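Hydrogenase expression/formation protein HypE (Desulfovibrio vulgaris subsp. vulgaris, PDB 2Z1U) binds ATP with magnesium ions and, as a HypE family member, probably acts in the maturation of hydrogenases. Local coordinates at residues Leu51-Asp56 with Asn144-Gly149; Pro89-Cys94 with Phe124-Asp129; Thr78-Ser83 with Ala199-Val204. One frame throughout, in Å; residues are numbered along the deposited sequence.

Contact 1 of 3, residues Leu51-Asp56 with Asn144-Gly149; sequences LAMSTD and NTTGIG. With MG (magnesium ion), chain B; ATP (adenosine-5'-triphosphate), chain D.
T55 OG1 lies just beyond the N144 amide, roughly in line with its CB-CG bond and 3.4 Å from CG, and the two side chains cross at about a right angle. The other flat group, the D56 carboxylate, belongs to the opposite side of the sheet, where OD1 binds magnesium at 2.0 Å and OD2 lies close to OD1 of D81, a crowding of like charges probably eased by the magnesium ions that the two carboxylates bind, one each. Strands 51-56 and 144-149 run antiparallel at 171°, in the four-stranded sheet of the PurM-like N-terminal domain. Backbone bonds are paired at A52-G149, S54-G147 and D56-T145; the bond from T145 N to D56 O (2.9 Å) is part of the last pair and holds the backbone of the metal ligand itself. One oxygen of each ATP phosphate, a water and D129 of the second subunit complete the shell of the magnesium on D56 OD1. L51 and M53 also pair with a strand of that subunit, so the sheet runs on across the interface, consistent with the barrel of PurM-like dimers. Around the T55-T146 pair, a chi1 of -166° swings T55 OG1 to the side away from its backbone N and T146 OG1 lies beside its own (chi1 -57°), which brings the hydroxyls to 2.8 Å in a hydrogen bond; T146 OG1 is also bonded to T146 OG1 of the second subunit. The extended M53 chain runs past I148, its CB 3.8 Å from I148 CD1, and ends with CE 3.7 Å from T146 CG2.

Contact 2 of 3, residues Pro89-Cys94 with Phe124-Asp129; sequences PRYLSC and FIVTGD. With MG (magnesium ion), chain C; ATP (adenosine-5'-triphosphate), chain E.
Between the pairs L92-I125 and C94-G128, strand 124-129 spends one residue more than its parallel neighbour 89-94, and V126, with psi -16°, takes up the excess. L92 O still accepts V126 N at 2.8 Å, but C94 N then turns to T127 O. The kink brings V126 against Y91, the side chains crossing at about a right angle, with CG1 3.3 Å from Y91 CD1. R90 CB lies over one face of this ring, toward its rim, and R90 and Y91 both face I148 in a classic beta bulge; the R90 guanidinium is salt-bridged to E150. With helix 104-121 the two strands make a beta-alpha-beta unit of the PurM-like domain, and their far end forms one wall of a nucleotide pocket shared with the second subunit. There C94 SG, set between its backbone N and carbonyl carbon (chi1 55°), touches I125 CG2 at 3.5 Å and lies 3.4 Å from ATP N1. G128, having no side chain, lets the adenine come close, and its N donates to ATP O2' at 3.0 Å. D129 N is bonded to C94 O at 2.9 Å, and D129 OD1 binds magnesium at 2.1 Å, while OD2 takes a salt bridge from K131 and a hydrogen bond from S57 N of the second subunit. Sheet bonding sets the backbone under the metal ligand, and magnesium and K131 are likely to offset the carboxylate's charge.

Contact 3 of 3, residues Thr78-Ser83 with Ala199-Val204; sequences TVNDVS and ASLNRV. With MG (magnesium ion), chain F; ATP (adenosine-5'-triphosphate), chain D.
With CG beside the backbone N (chi1 -66°) and OD1 nearly eclipsing CA (chi2 -9°), the N80 side chain leaves its helix and presents both ends of the amide to the turn 199-201. ND2 donates to A199 O at 3.0 Å, a nearly straight bond (171°) that lies in the planes of both groups. OD1 accepts L201 N at 2.7 Å from a donor tilted out of the amide plane. One amide therefore grips the backbone on both sides of S200, and the two bonds fix its rotation. L201 packs against the same group, CB 3.5 Å from N80 OD1, and occupies the N-cap position of helix 202-212. Helix 70-83 belongs to the PurM-like N-terminal domain and the turn to the C-terminal domain, so this is a joint between the domains beside the ATP site: D81, next in sequence to N80, binds magnesium through OD2 at 2.2 Å, and D220 of the C-terminal domain and D41 of the second subunit share that ion. A turn further along, S83 OG reaches back to V79 O at 3.0 Å, and S83 N comes to this oxygen from the opposite face of its plane. The same hydroxyl presses on N202 CB at 3.2 Å. V79, whose CG1 lies anti to the backbone N, sets this methyl 3.5 Å from S200 OG and 3.6 Å from N202 OD1. N202 ND2 is hydrogen-bonded to A121 O at the end of helix 104-121, whereas the N202 backbone N is buried without a partner in the model.

In the fold
After helices 17-31 and 34-37 and strand 43-46, the chain lays down 51-56, which contact 1 closes with 144-149 into a loop spanning most of the PurM-like domain. Inside it, helix 70-83 leads into strand 87-99, and contact 2 shuts a smaller loop round helix 104-121, nested within those of contacts 1 and 3. Strands 87-99 and 141-151 are neighbours, so contacts 1 and 2 build one sheet. Contact 3 starts inside the loop of contact 1 but closes beyond it at 199-204; the two therefore cross, tying the sheet and its covering helix to the C-terminal domain. Contacts 1 and 3 reach one ATP, contact 2 the other.

Contact 1 of 3, residues Leu51-Asp56 with Asn144-Gly149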
loop_
_atom_site.group_PDB
_atom_site.type_symbol
_atom_site.label_atom_id
_atom_site.label_comp_id
_atom_site.label_asym_id
_atom_site.label_seq_id
_atom_site.Cartn_x
_atom_site.Cartn_y
_atom_site.Cartn_z
ATOM N N LEU A 51 15.076 8.104 4.822
ATOM C CA LEU A 51 14.442 6.852 4.430
ATOM C C LEU A 51 13.936 6.931 3.008
ATOM O O LEU A 51 13.705 8.018 2.485
ATOM C CB LEU A 51 13.278 6.512 5.370
ATOM C CG LEU A 51 13.571 6.497 6.873
ATOM C CD1 LEU A 51 12.289 6.322 7.617
ATOM C CD2 LEU A 51 14.566 5.410 7.249
ATOM N N ALA A 52 13.772 5.771 2.385
ATOM C CA ALA A 52 13.159 5.676 1.073
ATOM C C ALA A 52 11.849 4.870 1.185
ATOM O O ALA A 52 11.825 3.817 1.818
ATOM C CB ALA A 52 14.109 5.043 0.099
ATOM N N MET A 53 10.775 5.388 0.586
ATOM C CA MET A 53 9.458 4.753 0.633
ATOM C C MET A 53 8.839 4.621 -0.767
ATOM O O MET A 53 8.804 5.590 -1.542
ATOM C CB MET A 53 8.518 5.544 1.558
ATOM C CG MET A 53 7.066 5.038 1.609
ATOM S SD MET A 53 5.966 6.141 2.558
ATOM C CE MET A 53 4.626 5.035 2.982
ATOM N N SER A 54 8.346 3.433 -1.083
ATOM C CA SER A 54 7.714 3.150 -2.382
ATOM C C SER A 54 6.487 2.266 -2.217
ATOM O O SER A 54 6.465 1.392 -1.329
ATOM C CB SER A 54 8.724 2.407 -3.267
ATOM O OG SER A 54 8.160 2.113 -4.531
ATOM N N THR A 55 5.475 2.465 -3.058
ATOM C CA THR A 55 4.337 1.541 -3.082
ATOM C C THR A 55 4.062 1.046 -4.508
ATOM O O THR A 55 4.271 1.772 -5.460
ATOM C CB THR A 55 3.049 2.172 -2.483
ATOM O OG1 THR A 55 2.098 1.136 -2.231
ATOM C CG2 THR A 55 2.397 3.210 -3.450
ATOM N N ASP A 56 3.561 -0.176 -4.631
ATOM C CA ASP A 56 3.139 -0.709 -5.929
ATOM C C ASP A 56 2.026 -1.711 -5.731
ATOM O O ASP A 56 2.068 -2.498 -4.785
ATOM C CB ASP A 56 4.322 -1.387 -6.670
ATOM C CG ASP A 56 5.083 -0.417 -7.547
ATOM O OD1 ASP A 56 4.479 0.052 -8.527
ATOM O OD2 ASP A 56 6.278 -0.144 -7.294
ATOM N N ASN A 144 -1.166 -4.983 -2.942
ATOM C CA ASN A 144 -0.306 -3.830 -2.834
ATOM C C ASN A 144 0.785 -4.102 -1.805
ATOM O O ASN A 144 0.529 -4.693 -0.736
ATOM C CB ASN A 144 -1.101 -2.587 -2.422
ATOM C CG ASN A 144 -0.206 -1.361 -2.261
ATOM O OD1 ASN A 144 0.451 -1.215 -1.240
ATOM N ND2 ASN A 144 -0.182 -0.485 -3.272
ATOM N N THR A 145 2.013 -3.687 -2.116
ATOM C CA THR A 145 3.054 -3.683 -1.097
ATOM C C THR A 145 3.714 -2.316 -1.020
ATOM O O THR A 145 3.874 -1.647 -2.032
ATOM C CB THR A 145 4.127 -4.784 -1.295
ATOM O OG1 THR A 145 4.705 -4.696 -2.592
ATOM C CG2 THR A 145 3.540 -6.209 -1.064
ATOM N N THR A 146 4.081 -1.914 0.196
ATOM C CA THR A 146 4.804 -0.662 0.388
ATOM C C THR A 146 6.097 -1.019 1.121
ATOM O O THR A 146 6.094 -1.827 2.056
ATOM C CB THR A 146 3.944 0.341 1.190
ATOM O OG1 THR A 146 2.713 0.541 0.486
ATOM C CG2 THR A 146 4.634 1.687 1.384
ATOM N N GLY A 147 7.189 -0.412 0.686
ATOM C CA GLY A 147 8.478 -0.706 1.247
ATOM C C GLY A 147 9.064 0.522 1.897
ATOM O O GLY A 147 8.891 1.658 1.417
ATOM N N ILE A 148 9.793 0.277 2.976
ATOM C CA ILE A 148 10.537 1.320 3.643
ATOM C C ILE A 148 11.981 0.861 3.869
ATOM O O ILE A 148 12.230 -0.251 4.349
ATOM C CB ILE A 148 9.831 1.765 4.966
ATOM C CG1 ILE A 148 10.440 3.060 5.500
ATOM C CG2 ILE A 148 9.854 0.673 6.025
ATOM C CD1 ILE A 148 9.680 4.288 4.994
ATOM N N GLY A 149 12.918 1.742 3.546
ATOM C CA GLY A 149 14.331 1.445 3.685
ATOM C C GLY A 149 15.172 2.628 4.128
ATOM O O GLY A 149 14.740 3.778 4.064
HETATM MG MG MG B . 4.547 1.695 -9.688
HETATM P PG ATP D . 5.912 0.281 -12.253
HETATM O O1G ATP D . 4.654 0.587 -11.419
HETATM O O2G ATP D . 5.626 0.307 -13.722
HETATM O O3G ATP D . 6.683 -0.951 -11.800
HETATM P PB ATP D . 7.480 2.288 -10.841
HETATM O O1B ATP D . 6.627 1.782 -9.660
HETATM O O2B ATP D . 8.969 2.316 -10.673
HETATM O O3B ATP D . 6.981 1.482 -12.133
HETATM P PA ATP D . 5.542 4.278 -11.473
HETATM O O1A ATP D . 5.435 4.320 -12.995
HETATM O O2A ATP D . 4.477 3.426 -10.841
HETATM O O3A ATP D . 7.066 3.825 -11.080
HETATM O "O5'" ATP D . 5.580 5.719 -10.846
HETATM C "C5'" ATP D . 6.265 6.811 -11.475
HETATM C "C4'" ATP D . 6.225 7.972 -10.504
HETATM O "O4'" ATP D . 4.851 8.398 -10.424
HETATM C "C3'" ATP D . 6.645 7.580 -9.098
HETATM O "O3'" ATP D . 7.388 8.677 -8.530
HETATM C "C2'" ATP D . 5.332 7.412 -8.328
HETATM O "O2'" ATP D . 5.511 7.786 -6.960
HETATM C "C1'" ATP D . 4.380 8.378 -9.061
HETATM N N9 ATP D . 2.965 7.920 -9.076
HETATM C C8 ATP D . 2.427 6.949 -9.828
HETATM N N7 ATP D . 1.102 6.834 -9.577
HETATM C C5 ATP D . 0.823 7.732 -8.615
HETATM C C6 ATP D . -0.389 8.140 -7.865
HETATM N N6 ATP D . -1.560 7.508 -8.098
HETATM N N1 ATP D . -0.264 9.117 -6.972
HETATM C C2 ATP D . 0.891 9.755 -6.704
HETATM N N3 ATP D . 2.028 9.435 -7.368
HETATM C C4 ATP D . 2.029 8.454 -8.306
HETATM O O HOH W 1 4.672 2.850 -8.100
#

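Contact 2 of 3, residues Pro89-Cys94 with Phe124-Asp129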
loop_
_atom_site.group_PDB
_atom_site.type_symbol
_atom_site.label_atom_id
_atom_site.label_comp_id
_atom_site.label_asym_id
_atom_site.label_seq_id
_atom_site.Cartn_x
_atom_site.Cartn_y
_atom_site.Cartn_z
ATOM N N PRO A 89 16.324 -1.720 1.817
ATOM C CA PRO A 89 14.953 -2.027 2.237
ATOM C C PRO A 89 14.967 -2.851 3.515
ATOM O O PRO A 89 15.832 -3.715 3.676
ATOM C CB PRO A 89 14.392 -2.863 1.075
ATOM C CG PRO A 89 15.329 -2.622 -0.076
ATOM C CD PRO A 89 16.664 -2.355 0.525
ATOM N N ARG A 90 14.032 -2.557 4.417
ATOM C CA ARG A 90 13.984 -3.204 5.708
ATOM C C ARG A 90 12.634 -3.856 5.943
ATOM O O ARG A 90 12.565 -5.010 6.414
ATOM C CB ARG A 90 14.253 -2.190 6.830
ATOM C CG ARG A 90 15.648 -1.555 6.794
ATOM C CD ARG A 90 16.747 -2.551 7.156
ATOM N NE ARG A 90 16.428 -3.340 8.344
ATOM C CZ ARG A 90 16.523 -2.891 9.597
ATOM N NH1 ARG A 90 16.906 -1.641 9.833
ATOM N NH2 ARG A 90 16.220 -3.686 10.625
ATOM N N TYR A 91 11.567 -3.111 5.636
ATOM C CA TYR A 91 10.209 -3.474 6.076
ATOM C C TYR A 91 9.176 -3.241 5.009
ATOM O O TYR A 91 9.179 -2.203 4.358
ATOM C CB TYR A 91 9.808 -2.689 7.336
ATOM C CG TYR A 91 10.747 -2.898 8.512
ATOM C CD1 TYR A 91 10.928 -4.172 9.059
ATOM C CD2 TYR A 91 11.457 -1.832 9.065
ATOM C CE1 TYR A 91 11.777 -4.387 10.135
ATOM C CE2 TYR A 91 12.309 -2.032 10.145
ATOM C CZ TYR A 91 12.464 -3.312 10.676
ATOM O OH TYR A 91 13.319 -3.515 11.740
ATOM N N LEU A 92 8.297 -4.217 4.832
ATOM C CA LEU A 92 7.200 -4.112 3.864
ATOM C C LEU A 92 5.849 -4.177 4.581
ATOM O O LEU A 92 5.723 -4.790 5.641
ATOM C CB LEU A 92 7.280 -5.282 2.866
ATOM C CG LEU A 92 8.364 -5.408 1.757
ATOM C CD1 LEU A 92 7.762 -5.516 0.368
ATOM C CD2 LEU A 92 9.477 -4.377 1.776
ATOM N N SER A 93 4.849 -3.526 4.004
ATOM C CA SER A 93 3.460 -3.814 4.314
ATOM C C SER A 93 2.835 -4.534 3.111
ATOM O O SER A 93 3.318 -4.403 1.987
ATOM C CB SER A 93 2.693 -2.522 4.580
ATOM O OG SER A 93 2.665 -1.704 3.417
ATOM N N CYS A 94 1.749 -5.269 3.347
ATOM C CA CYS A 94 1.000 -5.904 2.259
ATOM C C CYS A 94 -0.501 -5.696 2.418
ATOM O O CYS A 94 -1.049 -5.894 3.484
ATOM C CB CYS A 94 1.315 -7.396 2.143
ATOM S SG CYS A 94 1.077 -8.309 3.647
ATOM N N PHE A 124 11.322 -7.909 6.378
ATOM C CA PHE A 124 10.150 -8.449 7.040
ATOM C C PHE A 124 8.869 -7.779 6.574
ATOM O O PHE A 124 8.843 -6.579 6.363
ATOM C CB PHE A 124 10.247 -8.287 8.556
ATOM C CG PHE A 124 11.271 -9.187 9.189
ATOM C CD1 PHE A 124 11.016 -10.545 9.337
ATOM C CD2 PHE A 124 12.505 -8.683 9.591
ATOM C CE1 PHE A 124 11.961 -11.399 9.915
ATOM C CE2 PHE A 124 13.468 -9.520 10.160
ATOM C CZ PHE A 124 13.189 -10.882 10.334
ATOM N N ILE A 125 7.799 -8.567 6.472
ATOM C CA ILE A 125 6.458 -8.012 6.279
ATOM C C ILE A 125 5.904 -7.701 7.660
ATOM O O ILE A 125 5.653 -8.616 8.465
ATOM C CB ILE A 125 5.550 -8.958 5.459
ATOM C CG1 ILE A 125 6.090 -9.052 4.017
ATOM C CG2 ILE A 125 4.123 -8.438 5.430
ATOM C CD1 ILE A 125 5.843 -10.354 3.361
ATOM N N VAL A 126 5.757 -6.410 7.949
ATOM C CA VAL A 126 5.493 -5.958 9.333
ATOM C C VAL A 126 4.052 -5.593 9.647
ATOM O O VAL A 126 3.686 -5.483 10.814
ATOM C CB VAL A 126 6.408 -4.758 9.753
ATOM C CG1 VAL A 126 7.880 -5.195 9.784
ATOM C CG2 VAL A 126 6.190 -3.511 8.827
ATOM N N THR A 127 3.244 -5.386 8.611
ATOM C CA THR A 127 1.875 -4.892 8.802
ATOM C C THR A 127 1.099 -5.159 7.506
ATOM O O THR A 127 1.688 -5.279 6.440
ATOM C CB THR A 127 1.852 -3.371 9.219
ATOM O OG1 THR A 127 0.587 -3.017 9.810
ATOM C CG2 THR A 127 2.146 -2.433 8.037
ATOM N N GLY A 128 -0.222 -5.277 7.612
ATOM C CA GLY A 128 -1.009 -5.760 6.489
ATOM C C GLY A 128 -2.483 -5.397 6.513
ATOM O O GLY A 128 -2.991 -4.783 7.455
ATOM N N ASP A 129 -3.162 -5.780 5.436
ATOM C CA ASP A 129 -4.603 -5.623 5.335
ATOM C C ASP A 129 -5.126 -6.702 4.414
ATOM O O ASP A 129 -4.427 -7.129 3.510
ATOM C CB ASP A 129 -4.957 -4.243 4.765
ATOM C CG ASP A 129 -6.455 -3.972 4.794
ATOM O OD1 ASP A 129 -7.057 -4.084 5.895
ATOM O OD2 ASP A 129 -7.028 -3.638 3.738
HETATM MG MG MG C . -6.997 -2.998 7.711
HETATM P PG ATP E . -9.869 -2.385 9.059
HETATM O O1G ATP E . -9.047 -2.924 7.873
HETATM O O2G ATP E . -11.091 -3.213 9.313
HETATM O O3G ATP E . -10.142 -0.889 9.008
HETATM P PB ATP E . -7.533 -2.317 10.798
HETATM O O1B ATP E . -6.855 -1.903 9.476
HETATM O O2B ATP E . -7.327 -1.443 11.998
HETATM O O3B ATP E . -9.071 -2.594 10.447
HETATM P PA ATP E . -7.032 -5.070 10.270
HETATM O O1A ATP E . -8.282 -5.834 10.697
HETATM O O2A ATP E . -7.010 -4.773 8.796
HETATM O O3A ATP E . -6.901 -3.737 11.212
HETATM O "O5'" ATP E . -5.715 -5.791 10.737
HETATM C "C5'" ATP E . -5.616 -6.465 11.998
HETATM C "C4'" ATP E . -4.169 -6.878 12.164
HETATM O "O4'" ATP E . -3.914 -7.900 11.180
HETATM C "C3'" ATP E . -3.197 -5.745 11.881
HETATM O "O3'" ATP E . -2.094 -5.860 12.802
HETATM C "C2'" ATP E . -2.691 -6.007 10.459
HETATM O "O2'" ATP E . -1.338 -5.566 10.328
HETATM C "C1'" ATP E . -2.804 -7.539 10.333
HETATM N N9 ATP E . -3.116 -8.000 8.953
HETATM C C8 ATP E . -4.297 -7.944 8.319
HETATM N N7 ATP E . -4.196 -8.480 7.081
HETATM C C5 ATP E . -2.908 -8.841 6.932
HETATM C C6 ATP E . -2.099 -9.464 5.857
HETATM N N6 ATP E . -2.681 -9.764 4.676
HETATM N N1 ATP E . -0.813 -9.689 6.103
HETATM C C2 ATP E . -0.198 -9.387 7.263
HETATM N N3 ATP E . -0.889 -8.829 8.286
HETATM C C4 ATP E . -2.213 -8.551 8.158
HETATM O O HOH W 2 -5.032 -3.042 7.809
#

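Contact 3 of 3, residues Thr78-Ser83 with Ala199-Val204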
loop_
_atom_site.group_PDB
_atom_site.type_symbol
_atom_site.label_atom_id
_atom_site.label_comp_id
_atom_site.label_asym_id
_atom_site.label_seq_id
_atom_site.Cartn_x
_atom_site.Cartn_y
_atom_site.Cartn_z
ATOM N N THR A 78 8.873 -4.350 -4.970
ATOM C CA THR A 78 8.845 -3.277 -3.978
ATOM C C THR A 78 10.205 -3.164 -3.243
ATOM O O THR A 78 10.705 -2.050 -3.005
ATOM C CB THR A 78 7.633 -3.433 -3.041
ATOM O OG1 THR A 78 6.450 -3.103 -3.786
ATOM C CG2 THR A 78 7.725 -2.506 -1.850
ATOM N N VAL A 79 10.797 -4.313 -2.926
ATOM C CA VAL A 79 12.196 -4.380 -2.483
ATOM C C VAL A 79 13.078 -3.637 -3.520
ATOM O O VAL A 79 13.899 -2.780 -3.153
ATOM C CB VAL A 79 12.669 -5.856 -2.284
ATOM C CG1 VAL A 79 14.212 -5.965 -2.220
ATOM C CG2 VAL A 79 12.052 -6.478 -1.026
ATOM N N ASN A 80 12.881 -3.937 -4.813
ATOM C CA ASN A 80 13.648 -3.282 -5.872
ATOM C C ASN A 80 13.435 -1.766 -5.949
ATOM O O ASN A 80 14.411 -1.020 -6.035
ATOM C CB ASN A 80 13.412 -3.948 -7.258
ATOM C CG ASN A 80 13.944 -5.373 -7.301
ATOM O OD1 ASN A 80 14.633 -5.815 -6.375
ATOM N ND2 ASN A 80 13.571 -6.122 -8.322
ATOM N N ASP A 81 12.182 -1.311 -5.926
ATOM C CA ASP A 81 11.908 0.122 -6.024
ATOM C C ASP A 81 12.564 0.936 -4.893
ATOM O O ASP A 81 13.142 1.991 -5.134
ATOM C CB ASP A 81 10.392 0.396 -6.091
ATOM C CG ASP A 81 9.940 0.806 -7.489
ATOM O OD1 ASP A 81 8.731 1.022 -7.734
ATOM O OD2 ASP A 81 10.818 0.956 -8.351
ATOM N N VAL A 82 12.438 0.452 -3.663
ATOM C CA VAL A 82 13.136 1.069 -2.528
ATOM C C VAL A 82 14.653 1.132 -2.781
ATOM O O VAL A 82 15.284 2.170 -2.536
ATOM C CB VAL A 82 12.830 0.339 -1.211
ATOM C CG1 VAL A 82 13.759 0.842 -0.078
ATOM C CG2 VAL A 82 11.340 0.519 -0.824
ATOM N N SER A 83 15.221 0.032 -3.282
ATOM C CA SER A 83 16.655 -0.050 -3.628
ATOM C C SER A 83 17.118 0.981 -4.653
ATOM O O SER A 83 18.269 1.441 -4.596
ATOM C CB SER A 83 17.046 -1.461 -4.111
ATOM O OG SER A 83 16.830 -2.445 -3.089
ATOM N N ALA A 199 13.141 -11.152 -9.231
ATOM C CA ALA A 199 14.236 -11.352 -8.289
ATOM C C ALA A 199 14.526 -10.055 -7.577
ATOM O O ALA A 199 14.364 -8.973 -8.131
ATOM C CB ALA A 199 15.524 -11.866 -9.020
ATOM N N SER A 200 14.997 -10.190 -6.354
ATOM C CA SER A 200 15.387 -9.084 -5.493
ATOM C C SER A 200 16.781 -8.581 -5.819
ATOM O O SER A 200 17.716 -9.361 -5.895
ATOM C CB SER A 200 15.358 -9.572 -4.016
ATOM O OG SER A 200 14.087 -9.273 -3.494
ATOM N N LEU A 201 16.914 -7.265 -5.965
ATOM C CA LEU A 201 18.173 -6.631 -6.377
ATOM C C LEU A 201 18.821 -5.791 -5.284
ATOM O O LEU A 201 19.810 -5.113 -5.530
ATOM C CB LEU A 201 17.925 -5.743 -7.620
ATOM C CG LEU A 201 17.353 -6.418 -8.877
ATOM C CD1 LEU A 201 17.094 -5.361 -9.960
ATOM C CD2 LEU A 201 18.281 -7.518 -9.363
ATOM N N ASN A 202 18.279 -5.849 -4.074
ATOM C CA ASN A 202 18.807 -5.040 -2.965
ATOM C C ASN A 202 20.281 -5.281 -2.635
ATOM O O ASN A 202 21.013 -4.340 -2.299
ATOM C CB ASN A 202 17.920 -5.135 -1.702
ATOM C CG ASN A 202 17.733 -6.559 -1.208
ATOM O OD1 ASN A 202 17.447 -7.466 -1.978
ATOM N ND2 ASN A 202 17.866 -6.750 0.091
ATOM N N ARG A 203 20.708 -6.542 -2.700
ATOM C CA ARG A 203 22.093 -6.898 -2.375
ATOM C C ARG A 203 23.092 -6.366 -3.430
ATOM O O ARG A 203 24.136 -5.828 -3.068
ATOM C CB ARG A 203 22.231 -8.407 -2.149
ATOM C CG ARG A 203 21.426 -8.881 -0.903
ATOM C CD ARG A 203 21.415 -10.387 -0.736
ATOM N NE ARG A 203 20.376 -10.773 0.236
ATOM C CZ ARG A 203 20.575 -10.979 1.538
ATOM N NH1 ARG A 203 21.791 -10.880 2.071
ATOM N NH2 ARG A 203 19.553 -11.316 2.320
ATOM N N VAL A 204 22.774 -6.501 -4.718
ATOM C CA VAL A 204 23.623 -5.882 -5.766
ATOM C C VAL A 204 23.696 -4.360 -5.587
ATOM O O VAL A 204 24.771 -3.785 -5.708
ATOM C CB VAL A 204 23.150 -6.186 -7.232
ATOM C CG1 VAL A 204 24.334 -6.028 -8.231
ATOM C CG2 VAL A 204 22.657 -7.583 -7.334
HETATM MG MG MG F . 10.692 1.218 -10.536
HETATM P PG ATP D . 5.912 0.281 -12.253
HETATM O O1G ATP D . 4.654 0.587 -11.419
HETATM O O2G ATP D . 5.626 0.307 -13.722
HETATM O O3G ATP D . 6.683 -0.951 -11.800
HETATM P PB ATP D . 7.480 2.288 -10.841
HETATM O O1B ATP D . 6.627 1.782 -9.660
HETATM O O2B ATP D . 8.969 2.316 -10.673
HETATM O O3B ATP D . 6.981 1.482 -12.133
HETATM P PA ATP D . 5.542 4.278 -11.473
HETATM O O1A ATP D . 5.435 4.320 -12.995
HETATM O O2A ATP D . 4.477 3.426 -10.841
HETATM O O3A ATP D . 7.066 3.825 -11.080
HETATM O "O5'" ATP D . 5.580 5.719 -10.846
HETATM C "C5'" ATP D . 6.265 6.811 -11.475
HETATM C "C4'" ATP D . 6.225 7.972 -10.504
HETATM O "O4'" ATP D . 4.851 8.398 -10.424
HETATM C "C3'" ATP D . 6.645 7.580 -9.098
HETATM O "O3'" ATP D . 7.388 8.677 -8.530
HETATM C "C2'" ATP D . 5.332 7.412 -8.328
HETATM O "O2'" ATP D . 5.511 7.786 -6.960
HETATM C "C1'" ATP D . 4.380 8.378 -9.061
HETATM N N9 ATP D . 2.965 7.920 -9.076
HETATM C C8 ATP D . 2.427 6.949 -9.828
HETATM N N7 ATP D . 1.102 6.834 -9.577
HETATM C C5 ATP D . 0.823 7.732 -8.615
HETATM C C6 ATP D . -0.389 8.140 -7.865
HETATM N N6 ATP D . -1.560 7.508 -8.098
HETATM N N1 ATP D . -0.264 9.117 -6.972
HETATM C C2 ATP D . 0.891 9.755 -6.704
HETATM N N3 ATP D . 2.028 9.435 -7.368
HETATM C C4 ATP D . 2.029 8.454 -8.306
HETATM O O HOH W 3 10.331 1.730 -12.960
#